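Local coordinates for glucose-6-phosphate isomerase like protein (PDB 1WIW) that probably interconverts phosphorylated hexoses, as glucose-6-phosphate and mannose-6-phosphate isomerases of its family do, and consists of domains of the SIS type, which probably bind sugar phosphates, at residues B[1-5]-B[268-274]; B[20-24]-B[258-262]; B[71-75]-B[286-290]; B[105-109]-B[184-188]; B[173-177]-B[193-198]. One frame throughout, in Å; residues are numbered along the deposited sequence.

Interaction 1: B[1-5]-B[268-274]; sequences MRDLD and YLALLYG
The C-terminal end of helix 251-272, closed by a Schellman motif at Gly-274, is where the N-terminal arm of the chain comes to rest, with Arg-2 and Leu-4 doing the touching. Arg-2 runs out extended from CG to NE, passes the last turn, and lays one face of its guanidinium over Gly-274, whose CA sits 3.6 Å above the plane, over its centre. Its NH2 donates to Leu-272 O at 2.9 Å; the bond is bent, 135° at the hydrogen, and the donor stands above the carbonyl plane. The same oxygen takes a second proton from a water that in turn accepts from Arg-2 N at 3.0 Å. Leu-4 supplies the apolar half. Its CD1 lies 3.8 Å from Tyr-268 CB and its CD2 4.0 Å from Leu-271 CB, while the branch carbon CG meets Leu-272 CD2 at 3.7 Å, those two leucines crossing at about a right angle. Tyr-158 of helix 152-160 also bonds the arm, its OH to Arg-2 O and Leu-4 N. Leu-272 O, at the helix end, is thus served by a guanidinium N-H and a water, while Leu-4 packs through carbon alone. A positive group beside the carbonyls that end a helix would probably interact favourably with the negative end of its dipole.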
# COMPACT_ATOMS: atom_id res chain seq x y z
N MSE B 1 -11.23 -5.61 -30.97
CA MSE B 1 -10.47 -6.25 -29.86
C MSE B 1 -9.35 -7.12 -30.41
O MSE B 1 -9.60 -8.06 -31.17
CB MSE B 1 -11.41 -7.09 -29.00
CG MSE B 1 -10.74 -7.76 -27.80
SE MSE B 1 -12.03 -8.57 -26.61
CE MSE B 1 -12.27 -10.25 -27.54
N ARG B 2 -8.12 -6.80 -30.03
CA ARG B 2 -6.95 -7.55 -30.49
C ARG B 2 -6.98 -9.01 -30.03
O ARG B 2 -7.50 -9.32 -28.95
CB ARG B 2 -5.67 -6.86 -30.03
CG ARG B 2 -5.54 -5.43 -30.56
CD ARG B 2 -4.21 -4.79 -30.19
NE ARG B 2 -4.07 -3.45 -30.77
CZ ARG B 2 -4.72 -2.37 -30.34
NH1 ARG B 2 -4.53 -1.20 -30.94
NH2 ARG B 2 -5.54 -2.45 -29.30
N ASP B 3 -6.43 -9.89 -30.87
CA ASP B 3 -6.40 -11.32 -30.60
C ASP B 3 -5.00 -11.75 -30.19
O ASP B 3 -4.05 -11.63 -30.97
CB ASP B 3 -6.86 -12.06 -31.87
CG ASP B 3 -6.92 -13.57 -31.69
OD1 ASP B 3 -7.50 -14.24 -32.58
OD2 ASP B 3 -6.38 -14.09 -30.70
N LEU B 4 -4.87 -12.25 -28.97
CA LEU B 4 -3.59 -12.70 -28.43
C LEU B 4 -3.09 -13.98 -29.09
O LEU B 4 -2.00 -14.47 -28.77
CB LEU B 4 -3.70 -12.89 -26.91
CG LEU B 4 -4.04 -11.61 -26.13
CD1 LEU B 4 -4.22 -11.92 -24.64
CD2 LEU B 4 -2.93 -10.58 -26.34
N ASP B 5 -3.88 -14.52 -30.01
CA ASP B 5 -3.47 -15.72 -30.71
C ASP B 5 -3.10 -15.44 -32.17
O ASP B 5 -2.93 -16.36 -32.97
CB ASP B 5 -4.57 -16.79 -30.58
CG ASP B 5 -4.64 -17.37 -29.16
OD1 ASP B 5 -5.66 -17.98 -28.79
OD2 ASP B 5 -3.66 -17.22 -28.41
N TYR B 268 0.37 -9.41 -21.60
CA TYR B 268 -0.73 -9.60 -22.55
C TYR B 268 -1.72 -8.43 -22.54
O TYR B 268 -2.26 -8.07 -23.58
CB TYR B 268 -1.45 -10.92 -22.27
CG TYR B 268 -0.63 -12.13 -22.63
CD1 TYR B 268 -0.33 -13.11 -21.69
CD2 TYR B 268 -0.11 -12.28 -23.93
CE1 TYR B 268 0.48 -14.22 -22.02
CE2 TYR B 268 0.70 -13.37 -24.27
CZ TYR B 268 0.99 -14.34 -23.31
OH TYR B 268 1.82 -15.39 -23.63
N LEU B 269 -1.95 -7.83 -21.37
CA LEU B 269 -2.88 -6.71 -21.31
C LEU B 269 -2.33 -5.54 -22.14
O LEU B 269 -3.07 -4.88 -22.86
CB LEU B 269 -3.11 -6.27 -19.86
CG LEU B 269 -4.06 -5.08 -19.65
CD1 LEU B 269 -5.41 -5.34 -20.32
CD2 LEU B 269 -4.26 -4.84 -18.17
N ALA B 270 -1.03 -5.29 -22.04
CA ALA B 270 -0.41 -4.22 -22.81
C ALA B 270 -0.64 -4.48 -24.30
O ALA B 270 -0.98 -3.57 -25.05
CB ALA B 270 1.09 -4.15 -22.52
N LEU B 271 -0.47 -5.74 -24.72
CA LEU B 271 -0.68 -6.10 -26.12
C LEU B 271 -2.12 -5.84 -26.52
O LEU B 271 -2.39 -5.40 -27.64
CB LEU B 271 -0.31 -7.57 -26.37
CG LEU B 271 1.16 -7.94 -26.12
CD1 LEU B 271 1.45 -9.33 -26.70
CD2 LEU B 271 2.08 -6.91 -26.77
N LEU B 272 -3.06 -6.10 -25.61
CA LEU B 272 -4.47 -5.86 -25.90
C LEU B 272 -4.74 -4.36 -26.11
O LEU B 272 -5.63 -3.99 -26.88
CB LEU B 272 -5.36 -6.40 -24.78
CG LEU B 272 -5.45 -7.93 -24.67
CD1 LEU B 272 -6.33 -8.31 -23.49
CD2 LEU B 272 -6.02 -8.50 -25.96
N TYR B 273 -3.98 -3.51 -25.43
CA TYR B 273 -4.14 -2.06 -25.60
C TYR B 273 -3.26 -1.56 -26.74
O TYR B 273 -3.24 -0.38 -27.06
CB TYR B 273 -3.78 -1.32 -24.31
CG TYR B 273 -4.80 -1.45 -23.21
CD1 TYR B 273 -6.14 -1.17 -23.45
CD2 TYR B 273 -4.42 -1.83 -21.91
CE1 TYR B 273 -7.09 -1.26 -22.43
CE2 TYR B 273 -5.36 -1.93 -20.89
CZ TYR B 273 -6.70 -1.64 -21.16
OH TYR B 273 -7.63 -1.71 -20.15
N GLY B 274 -2.51 -2.48 -27.34
CA GLY B 274 -1.64 -2.12 -28.44
C GLY B 274 -0.46 -1.25 -28.07
O GLY B 274 0.02 -0.46 -28.88
O HOH W 1 -8.14 -5.15 -27.56

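Interaction 2: B[20-24]-B[258-262]; sequences ELRDL and LWYRM
One hydrogen bond joins the two helices directly: Tyr-260 OH donates to Leu-21 O at 2.6 Å. The phenol comes in with its edge to the carbonyl, the oxygen lying near the ring plane, yet the hydroxyl itself stands above the carbonyl plane, 45° out of it, and the C=O...donor angle is 133°. Leu-21 O lies on helix 17-23, where its backbone partner, Leu-24 N, is weakly bonded at 3.5 Å, so the tyrosine is the closer of the two donors. Chi1 of -175° sets CG of Tyr-260 opposite the backbone N and carries the ring across the gap to helix 17-23.

Here helix 17-23 of the N-terminal SIS domain packs on the long helix 251-272 of the C-terminal one, deep in the chain. The ring of Trp-264, one turn further on, packs edge-to-face with that of Tyr-260.

The apolar contacts all pass through one methyl. Leu-24 CD2 points at the edge of the Trp-259 indole, near its plane, 3.8 Å from CZ3, and lies 3.9 Å from Tyr-260 CD1 at an oblique approach to that ring. The leucine crosses the tryptophan at about a right angle but lies alongside the tyrosine, running the other way. Tyr-112 of helix 110-121 touches both Leu-24 and Trp-259.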
# COMPACT_ATOMS: atom_id res chain seq x y z
N GLU B 20 12.28 -12.30 -22.32
CA GLU B 20 12.81 -12.12 -20.97
C GLU B 20 11.92 -12.83 -19.95
O GLU B 20 12.41 -13.46 -19.00
CB GLU B 20 12.92 -10.63 -20.63
CG GLU B 20 13.59 -10.36 -19.29
CD GLU B 20 13.83 -8.88 -19.01
OE1 GLU B 20 14.34 -8.55 -17.91
OE2 GLU B 20 13.52 -8.03 -19.89
N LEU B 21 10.61 -12.74 -20.14
CA LEU B 21 9.66 -13.40 -19.25
C LEU B 21 9.92 -14.90 -19.30
O LEU B 21 9.96 -15.58 -18.27
CB LEU B 21 8.22 -13.12 -19.69
CG LEU B 21 7.61 -11.77 -19.29
CD1 LEU B 21 6.35 -11.49 -20.12
CD2 LEU B 21 7.28 -11.80 -17.79
N ARG B 22 10.09 -15.42 -20.51
CA ARG B 22 10.33 -16.85 -20.70
C ARG B 22 11.61 -17.36 -20.05
O ARG B 22 11.62 -18.44 -19.45
CB ARG B 22 10.38 -17.20 -22.19
CG ARG B 22 10.54 -18.70 -22.43
CD ARG B 22 10.63 -19.04 -23.90
NE ARG B 22 10.47 -20.48 -24.13
CZ ARG B 22 11.30 -21.41 -23.66
NH1 ARG B 22 11.07 -22.69 -23.91
NH2 ARG B 22 12.36 -21.06 -22.95
N ASP B 23 12.69 -16.59 -20.17
CA ASP B 23 13.99 -17.01 -19.62
C ASP B 23 14.33 -16.50 -18.22
O ASP B 23 15.45 -16.67 -17.76
CB ASP B 23 15.11 -16.58 -20.58
CG ASP B 23 15.05 -17.28 -21.92
OD1 ASP B 23 14.24 -18.23 -22.08
OD2 ASP B 23 15.83 -16.90 -22.82
N LEU B 24 13.36 -15.90 -17.53
CA LEU B 24 13.61 -15.34 -16.21
C LEU B 24 14.33 -16.22 -15.19
O LEU B 24 15.30 -15.78 -14.57
CB LEU B 24 12.29 -14.86 -15.58
CG LEU B 24 12.46 -14.14 -14.24
CD1 LEU B 24 13.33 -12.89 -14.43
CD2 LEU B 24 11.09 -13.77 -13.68
N LEU B 258 2.58 -16.38 -8.18
CA LEU B 258 1.48 -15.46 -8.44
C LEU B 258 2.04 -14.23 -9.14
O LEU B 258 1.51 -13.77 -10.14
CB LEU B 258 0.80 -15.04 -7.12
CG LEU B 258 -0.12 -16.06 -6.45
CD1 LEU B 258 -0.45 -15.60 -5.04
CD2 LEU B 258 -1.40 -16.23 -7.27
N TRP B 259 3.13 -13.69 -8.59
CA TRP B 259 3.79 -12.52 -9.17
C TRP B 259 4.16 -12.78 -10.63
O TRP B 259 3.93 -11.93 -11.49
CB TRP B 259 5.05 -12.20 -8.36
CG TRP B 259 5.88 -11.07 -8.90
CD1 TRP B 259 5.70 -9.74 -8.68
CD2 TRP B 259 7.00 -11.19 -9.78
NE1 TRP B 259 6.65 -9.01 -9.37
CE2 TRP B 259 7.46 -9.88 -10.05
CE3 TRP B 259 7.67 -12.28 -10.37
CZ2 TRP B 259 8.56 -9.63 -10.89
CZ3 TRP B 259 8.76 -12.03 -11.20
CH2 TRP B 259 9.19 -10.71 -11.45
N TYR B 260 4.74 -13.94 -10.91
CA TYR B 260 5.15 -14.30 -12.28
C TYR B 260 3.96 -14.39 -13.24
O TYR B 260 4.02 -13.88 -14.36
CB TYR B 260 5.91 -15.63 -12.26
CG TYR B 260 6.50 -16.06 -13.60
CD1 TYR B 260 7.50 -15.30 -14.22
CD2 TYR B 260 6.10 -17.24 -14.22
CE1 TYR B 260 8.08 -15.71 -15.42
CE2 TYR B 260 6.68 -17.66 -15.43
CZ TYR B 260 7.67 -16.89 -16.02
OH TYR B 260 8.27 -17.31 -17.19
N ARG B 261 2.88 -15.04 -12.81
CA ARG B 261 1.71 -15.15 -13.67
C ARG B 261 1.12 -13.77 -13.95
O ARG B 261 0.56 -13.52 -15.02
CB ARG B 261 0.64 -16.05 -13.04
CG ARG B 261 -0.61 -16.16 -13.90
CD ARG B 261 -1.70 -17.01 -13.26
NE ARG B 261 -1.30 -18.41 -13.11
CZ ARG B 261 -2.17 -19.41 -12.96
NH1 ARG B 261 -1.73 -20.66 -12.82
NH2 ARG B 261 -3.47 -19.16 -12.97
N MSE B 262 1.22 -12.86 -12.97
CA MSE B 262 0.70 -11.51 -13.16
C MSE B 262 1.60 -10.71 -14.10
O MSE B 262 1.13 -9.83 -14.82
CB MSE B 262 0.56 -10.79 -11.82
CG MSE B 262 -0.54 -11.38 -10.94
SE MSE B 262 -2.32 -11.31 -11.76
CE MSE B 262 -3.26 -10.50 -10.31

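Interaction 3: B[71-75]-B[286-290]; sequences GYDLG and LREVT
Tyr-72 and Leu-74, in the loop between strand 64-70 and helix 76-83 of the parallel alpha/beta fold of the N-terminal SIS domain, meet Thr-290, the C-terminal residue. The direct backbone bond runs from Leu-74 N to Thr-290 O at 2.9 Å, the donor standing 50° out of the carboxylate plane. Tyr-72 CA makes a CA-H...O contact to the same oxygen. The other carboxylate oxygen, Thr-290 OXT, has its own counter-charge in a salt bridge to Arg-97 NH2.

Waters fill in the rest of the polar seam. One accepts from Tyr-72 N at 2.8 Å and donates to both Arg-287 O and Thr-290 OG1. With chi1 at 59°, the threonine hydroxyl sits between its backbone N and carbonyl carbon, and from there it also donates back to Leu-286 O at 2.9 Å. OG1 is thus tied to helix 284-288 as well as to the loop water, and it lies at the edge of the Tyr-72 ring.

Two apolar contacts flank these bonds. The Tyr-72 ring crosses Leu-286 at about a right angle, its CE1 3.6 Å from Leu-286 CD2, and Leu-74 CD2 packs 3.5 Å from Thr-290 CA. Glu-200 of the second subunit bonds to the Tyr-72 hydroxyl, and Leu-203 and Leu-229 of that subunit pack on Leu-286 and Thr-290, so the second subunit also packs on the terminus. A further water donates to Tyr-72 OH and accepts from Arg-287 NH2 at 2.6 Å.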
# COMPACT_ATOMS: atom_id res chain seq x y z
N GLY B 71 16.38 1.82 -7.10
CA GLY B 71 15.87 3.08 -7.59
C GLY B 71 14.87 3.87 -6.76
O GLY B 71 14.27 3.36 -5.80
N TYR B 72 14.72 5.14 -7.12
CA TYR B 72 13.78 6.07 -6.51
C TYR B 72 13.95 6.40 -5.03
O TYR B 72 13.03 6.93 -4.42
CB TYR B 72 12.35 5.56 -6.73
CG TYR B 72 12.10 4.98 -8.10
CD1 TYR B 72 12.28 5.74 -9.25
CD2 TYR B 72 11.69 3.65 -8.25
CE1 TYR B 72 12.05 5.21 -10.51
CE2 TYR B 72 11.46 3.10 -9.51
CZ TYR B 72 11.64 3.88 -10.63
OH TYR B 72 11.42 3.34 -11.88
N ASP B 73 15.11 6.12 -4.45
CA ASP B 73 15.31 6.40 -3.02
C ASP B 73 15.72 7.83 -2.70
O ASP B 73 15.91 8.18 -1.54
CB ASP B 73 16.36 5.44 -2.46
CG ASP B 73 17.74 5.71 -3.01
OD1 ASP B 73 18.57 6.32 -2.30
OD2 ASP B 73 17.98 5.32 -4.17
N LEU B 74 15.87 8.66 -3.74
CA LEU B 74 16.25 10.06 -3.57
C LEU B 74 17.38 10.30 -2.58
O LEU B 74 17.29 11.17 -1.72
CB LEU B 74 15.04 10.90 -3.15
CG LEU B 74 14.04 11.32 -4.23
CD1 LEU B 74 12.84 11.99 -3.58
CD2 LEU B 74 14.70 12.29 -5.21
N GLY B 75 18.46 9.53 -2.71
CA GLY B 75 19.60 9.71 -1.84
C GLY B 75 19.60 8.98 -0.51
O GLY B 75 20.66 8.81 0.10
N LEU B 286 13.28 9.58 -15.15
CA LEU B 286 12.85 9.45 -13.76
C LEU B 286 13.93 8.93 -12.81
O LEU B 286 14.13 9.48 -11.73
CB LEU B 286 11.61 8.55 -13.65
CG LEU B 286 11.00 8.50 -12.24
CD1 LEU B 286 10.54 9.89 -11.85
CD2 LEU B 286 9.83 7.53 -12.21
N ARG B 287 14.63 7.88 -13.22
CA ARG B 287 15.69 7.32 -12.38
C ARG B 287 16.80 8.35 -12.13
O ARG B 287 17.42 8.36 -11.07
CB ARG B 287 16.27 6.05 -13.02
CG ARG B 287 16.02 4.77 -12.23
CD ARG B 287 15.23 3.73 -13.03
NE ARG B 287 15.82 3.51 -14.35
CZ ARG B 287 15.28 2.74 -15.29
NH1 ARG B 287 15.88 2.60 -16.46
NH2 ARG B 287 14.15 2.10 -15.06
N GLU B 288 17.04 9.22 -13.10
CA GLU B 288 18.09 10.23 -12.96
C GLU B 288 17.82 11.25 -11.86
O GLU B 288 18.73 11.63 -11.13
CB GLU B 288 18.30 10.97 -14.28
CG GLU B 288 18.93 10.11 -15.35
CD GLU B 288 20.18 9.42 -14.86
OE1 GLU B 288 21.22 10.10 -14.69
OE2 GLU B 288 20.13 8.19 -14.62
N VAL B 289 16.57 11.70 -11.76
CA VAL B 289 16.23 12.70 -10.76
C VAL B 289 15.78 12.14 -9.42
O VAL B 289 15.27 12.88 -8.58
CB VAL B 289 15.14 13.67 -11.30
CG1 VAL B 289 15.70 14.47 -12.47
CG2 VAL B 289 13.91 12.89 -11.73
N THR B 290 15.95 10.84 -9.21
CA THR B 290 15.55 10.24 -7.94
C THR B 290 16.60 9.29 -7.39
O THR B 290 16.24 8.43 -6.57
CB THR B 290 14.20 9.48 -8.08
OG1 THR B 290 14.33 8.44 -9.06
CG2 THR B 290 13.10 10.44 -8.49
OXT THR B 290 17.78 9.43 -7.77
O HOH W 2 16.20 6.27 -9.19
O HOH W 3 13.29 1.32 -12.77
O HOH W 4 18.71 8.30 -5.45

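Interaction 4: B[105-109]-B[184-188]; sequences PPSPL and ARVAK
Pro-106 and Ser-107 bring the loop from strand 102-103 up to the guanidinium of Arg-185. Pro-106 stays at the margin, its carbonyl carbon near the guanidinium plane at the edge. At Ser-107 the backbone passes across one face of the flat group, its C atom 3.3 Å from Arg-185 NH2. The serine hydroxyl does not bond to the arginine; it accepts from Leu-109 N at 3.1 Å as a cap to the turn that leads into helix 110-121, and bonds to Glu-20.

Pro-108 carries most of the contact. Its N, which has no hydrogen to give, lies 3.2 Å above the guanidinium plane of Arg-185, offset toward the rim, so the peptide joining Ser-107 and Pro-108 is stacked against the arginine without being hydrogen-bonded to it. The pyrrolidine ring goes on to the aliphatic part of the arginine, CG lying 3.3 Å from Arg-185 CD, and the two side chains cross at about a right angle. Pro-108 CB also touches Val-186 CG2 at 3.8 Å. A bend at chi3, -76°, turns the arginine's end over the loop.

The charged end has three carboxylate partners: Glu-46 and Glu-200 of the second subunit at NH1, Asp-279 at NH2. These probably fix the rotation of the guanidinium. The arginine, on helix 174-185, thus joins the two SIS domains and the second subunit in a buried ionic cluster at the dimer interface.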
# COMPACT_ATOMS: atom_id res chain seq x y z
N PRO B 105 20.67 -4.57 -13.57
CA PRO B 105 20.08 -3.51 -14.39
C PRO B 105 18.55 -3.40 -14.23
O PRO B 105 17.88 -4.35 -13.84
CB PRO B 105 20.51 -3.88 -15.81
CG PRO B 105 20.74 -5.37 -15.74
CD PRO B 105 21.42 -5.53 -14.40
N PRO B 106 18.00 -2.21 -14.53
CA PRO B 106 16.56 -1.98 -14.41
C PRO B 106 15.76 -2.94 -15.26
O PRO B 106 16.12 -3.23 -16.40
CB PRO B 106 16.40 -0.53 -14.87
CG PRO B 106 17.72 0.09 -14.53
CD PRO B 106 18.69 -0.98 -14.96
N SER B 107 14.66 -3.44 -14.70
CA SER B 107 13.77 -4.36 -15.39
C SER B 107 12.56 -4.58 -14.50
O SER B 107 12.68 -4.60 -13.27
CB SER B 107 14.47 -5.71 -15.63
OG SER B 107 13.55 -6.69 -16.08
N PRO B 108 11.38 -4.73 -15.11
CA PRO B 108 10.15 -4.95 -14.34
C PRO B 108 10.28 -6.30 -13.63
O PRO B 108 9.63 -6.54 -12.61
CB PRO B 108 9.06 -5.02 -15.41
CG PRO B 108 9.69 -4.42 -16.63
CD PRO B 108 11.12 -4.81 -16.56
N LEU B 109 11.12 -7.16 -14.18
CA LEU B 109 11.33 -8.50 -13.62
C LEU B 109 12.49 -8.59 -12.63
O LEU B 109 12.76 -9.65 -12.06
CB LEU B 109 11.56 -9.50 -14.76
CG LEU B 109 10.55 -9.42 -15.91
CD1 LEU B 109 10.87 -10.49 -16.95
CD2 LEU B 109 9.13 -9.60 -15.36
N ALA B 184 1.35 -1.28 -14.02
CA ALA B 184 1.62 0.09 -14.42
C ALA B 184 2.85 0.10 -15.34
O ALA B 184 2.83 0.70 -16.41
CB ALA B 184 1.88 0.97 -13.20
N ARG B 185 3.90 -0.60 -14.94
CA ARG B 185 5.11 -0.59 -15.75
C ARG B 185 5.06 -1.38 -17.05
O ARG B 185 5.62 -0.95 -18.06
CB ARG B 185 6.34 -1.05 -14.96
CG ARG B 185 7.61 -0.58 -15.66
CD ARG B 185 8.82 -1.46 -15.46
NE ARG B 185 9.41 -1.29 -14.15
CZ ARG B 185 10.72 -1.30 -13.93
NH1 ARG B 185 11.18 -1.14 -12.70
NH2 ARG B 185 11.57 -1.44 -14.94
N VAL B 186 4.39 -2.53 -17.02
CA VAL B 186 4.28 -3.39 -18.19
C VAL B 186 3.00 -3.12 -19.00
O VAL B 186 3.06 -2.91 -20.21
CB VAL B 186 4.32 -4.87 -17.78
CG1 VAL B 186 4.10 -5.77 -19.00
CG2 VAL B 186 5.67 -5.18 -17.15
N ALA B 187 1.85 -3.13 -18.33
CA ALA B 187 0.59 -2.90 -19.02
C ALA B 187 0.26 -1.41 -19.19
O ALA B 187 -0.67 -1.06 -19.91
CB ALA B 187 -0.56 -3.61 -18.28
N LYS B 188 1.05 -0.55 -18.55
CA LYS B 188 0.86 0.89 -18.64
C LYS B 188 -0.58 1.23 -18.22
O LYS B 188 -1.17 2.19 -18.72
CB LYS B 188 1.11 1.37 -20.08
CG LYS B 188 2.40 0.85 -20.73
CD LYS B 188 3.64 1.30 -19.98
CE LYS B 188 4.93 0.97 -20.75
NZ LYS B 188 5.15 -0.50 -20.92

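Interaction 5: B[173-177]-B[193-198]; sequences RPLEG and TPPPSA
Glu-176 OE1 accepts from two donors, Arg-173 NE in a salt bridge at 2.7 Å and Ser-169 N, and the glutamate probably helps position the arginine. From there Arg-173 reaches the proline-rich loop between helices 174-185 and 198-204 of the C-terminal SIS domain, where two backbone carbonyls meet its guanidinium at the edge. NH1 donates to Pro-195 O at 2.9 Å in a nearly straight bond, 176° at the hydrogen. NH2 donates to Pro-196 O at 2.9 Å, at 148°. Both oxygens lie in the guanidinium plane, although the NH1 donor itself stands well above the carbonyl plane of Pro-195. Over one face of the group comes Ala-198 CB, 3.8 Å from Arg-173 NH2.

The arginine folds back to make both sets of bonds: bends at chi2 and chi3 bring the guanidinium beside its own helix start, within range of Glu-176 and the loop together. Gln-180 of the second subunit bonds to Thr-193 O. The hydroxyl of Thr-193 is buried here with no hydrogen-bonding partner, its OG1 lying 3.4 Å from Glu-176 CB.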
# COMPACT_ATOMS: atom_id res chain seq x y z
N ARG B 173 0.23 -9.63 1.91
CA ARG B 173 -0.30 -8.34 1.46
C ARG B 173 0.62 -7.52 0.56
O ARG B 173 0.14 -6.86 -0.37
CB ARG B 173 -0.74 -7.51 2.67
CG ARG B 173 -1.89 -8.13 3.47
CD ARG B 173 -3.13 -8.37 2.62
NE ARG B 173 -3.58 -7.14 1.96
CZ ARG B 173 -4.28 -6.17 2.56
NH1 ARG B 173 -4.63 -5.09 1.87
NH2 ARG B 173 -4.65 -6.30 3.83
N PRO B 174 1.94 -7.53 0.81
CA PRO B 174 2.82 -6.74 -0.06
C PRO B 174 2.80 -7.17 -1.53
O PRO B 174 3.27 -6.43 -2.40
CB PRO B 174 4.19 -6.90 0.58
CG PRO B 174 3.85 -7.02 2.04
CD PRO B 174 2.67 -7.97 2.01
N LEU B 175 2.27 -8.35 -1.82
CA LEU B 175 2.21 -8.83 -3.20
C LEU B 175 1.33 -7.90 -4.05
O LEU B 175 1.64 -7.63 -5.21
CB LEU B 175 1.66 -10.26 -3.27
CG LEU B 175 1.38 -10.80 -4.68
CD1 LEU B 175 2.65 -10.79 -5.52
CD2 LEU B 175 0.81 -12.22 -4.59
N GLU B 176 0.23 -7.42 -3.46
CA GLU B 176 -0.70 -6.52 -4.16
C GLU B 176 0.03 -5.32 -4.75
O GLU B 176 -0.16 -4.98 -5.92
CB GLU B 176 -1.77 -6.02 -3.18
CG GLU B 176 -2.60 -7.13 -2.57
CD GLU B 176 -3.28 -6.73 -1.28
OE1 GLU B 176 -3.96 -7.58 -0.69
OE2 GLU B 176 -3.13 -5.56 -0.86
N GLY B 177 0.87 -4.69 -3.93
CA GLY B 177 1.63 -3.54 -4.38
C GLY B 177 2.57 -3.90 -5.51
O GLY B 177 2.72 -3.14 -6.46
N THR B 193 -5.17 -1.35 -4.89
CA THR B 193 -5.02 -2.29 -3.80
C THR B 193 -5.88 -1.82 -2.64
O THR B 193 -6.14 -0.62 -2.48
CB THR B 193 -3.55 -2.31 -3.34
OG1 THR B 193 -2.76 -2.95 -4.34
CG2 THR B 193 -3.41 -3.04 -2.02
N PRO B 194 -6.37 -2.75 -1.82
CA PRO B 194 -7.20 -2.33 -0.68
C PRO B 194 -6.27 -1.89 0.45
O PRO B 194 -5.07 -2.14 0.40
CB PRO B 194 -7.98 -3.59 -0.34
CG PRO B 194 -7.01 -4.68 -0.69
CD PRO B 194 -6.43 -4.21 -2.01
N PRO B 195 -6.81 -1.20 1.45
CA PRO B 195 -5.98 -0.76 2.57
C PRO B 195 -5.70 -1.93 3.52
O PRO B 195 -6.13 -3.06 3.27
CB PRO B 195 -6.85 0.33 3.22
CG PRO B 195 -8.24 -0.17 2.97
CD PRO B 195 -8.16 -0.61 1.53
N PRO B 196 -4.96 -1.69 4.61
CA PRO B 196 -4.66 -2.76 5.57
C PRO B 196 -5.90 -3.55 5.99
O PRO B 196 -5.88 -4.78 5.99
CB PRO B 196 -4.03 -2.01 6.72
CG PRO B 196 -3.21 -0.98 5.99
CD PRO B 196 -4.17 -0.48 4.92
N SER B 197 -6.98 -2.85 6.35
CA SER B 197 -8.23 -3.50 6.73
C SER B 197 -8.98 -3.72 5.43
O SER B 197 -9.94 -3.01 5.12
CB SER B 197 -9.07 -2.60 7.66
OG SER B 197 -8.40 -2.35 8.88
N ALA B 198 -8.53 -4.71 4.67
CA ALA B 198 -9.12 -5.01 3.37
C ALA B 198 -10.59 -5.41 3.33
O ALA B 198 -11.36 -4.86 2.55
CB ALA B 198 -8.28 -6.06 2.66

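How the interactions relate
From the N terminus, interaction 1 closes the widest loop, bringing the arm to the end of helix 251-272, and interactions 2, 4 and 5 all fall within it. Interaction 2 joins helix 17-23 to that same long helix and encloses interactions 4 and 5. Interaction 3 ties the loop after strand 64-70 to the C terminus, crossing interactions 1 and 2 along the chain while enclosing 4 and 5. Interactions 4 and 5 cross each other and share helix 174-185. Interaction 4 is the hub: it touches interaction 2 through Glu-20 and Ser-107, interaction 1 through Val-186 and Ala-270, and interaction 3 through Pro-106 and Arg-287. Interactions 3, 4 and 5 reach the second subunit at several residues, interaction 1 through one.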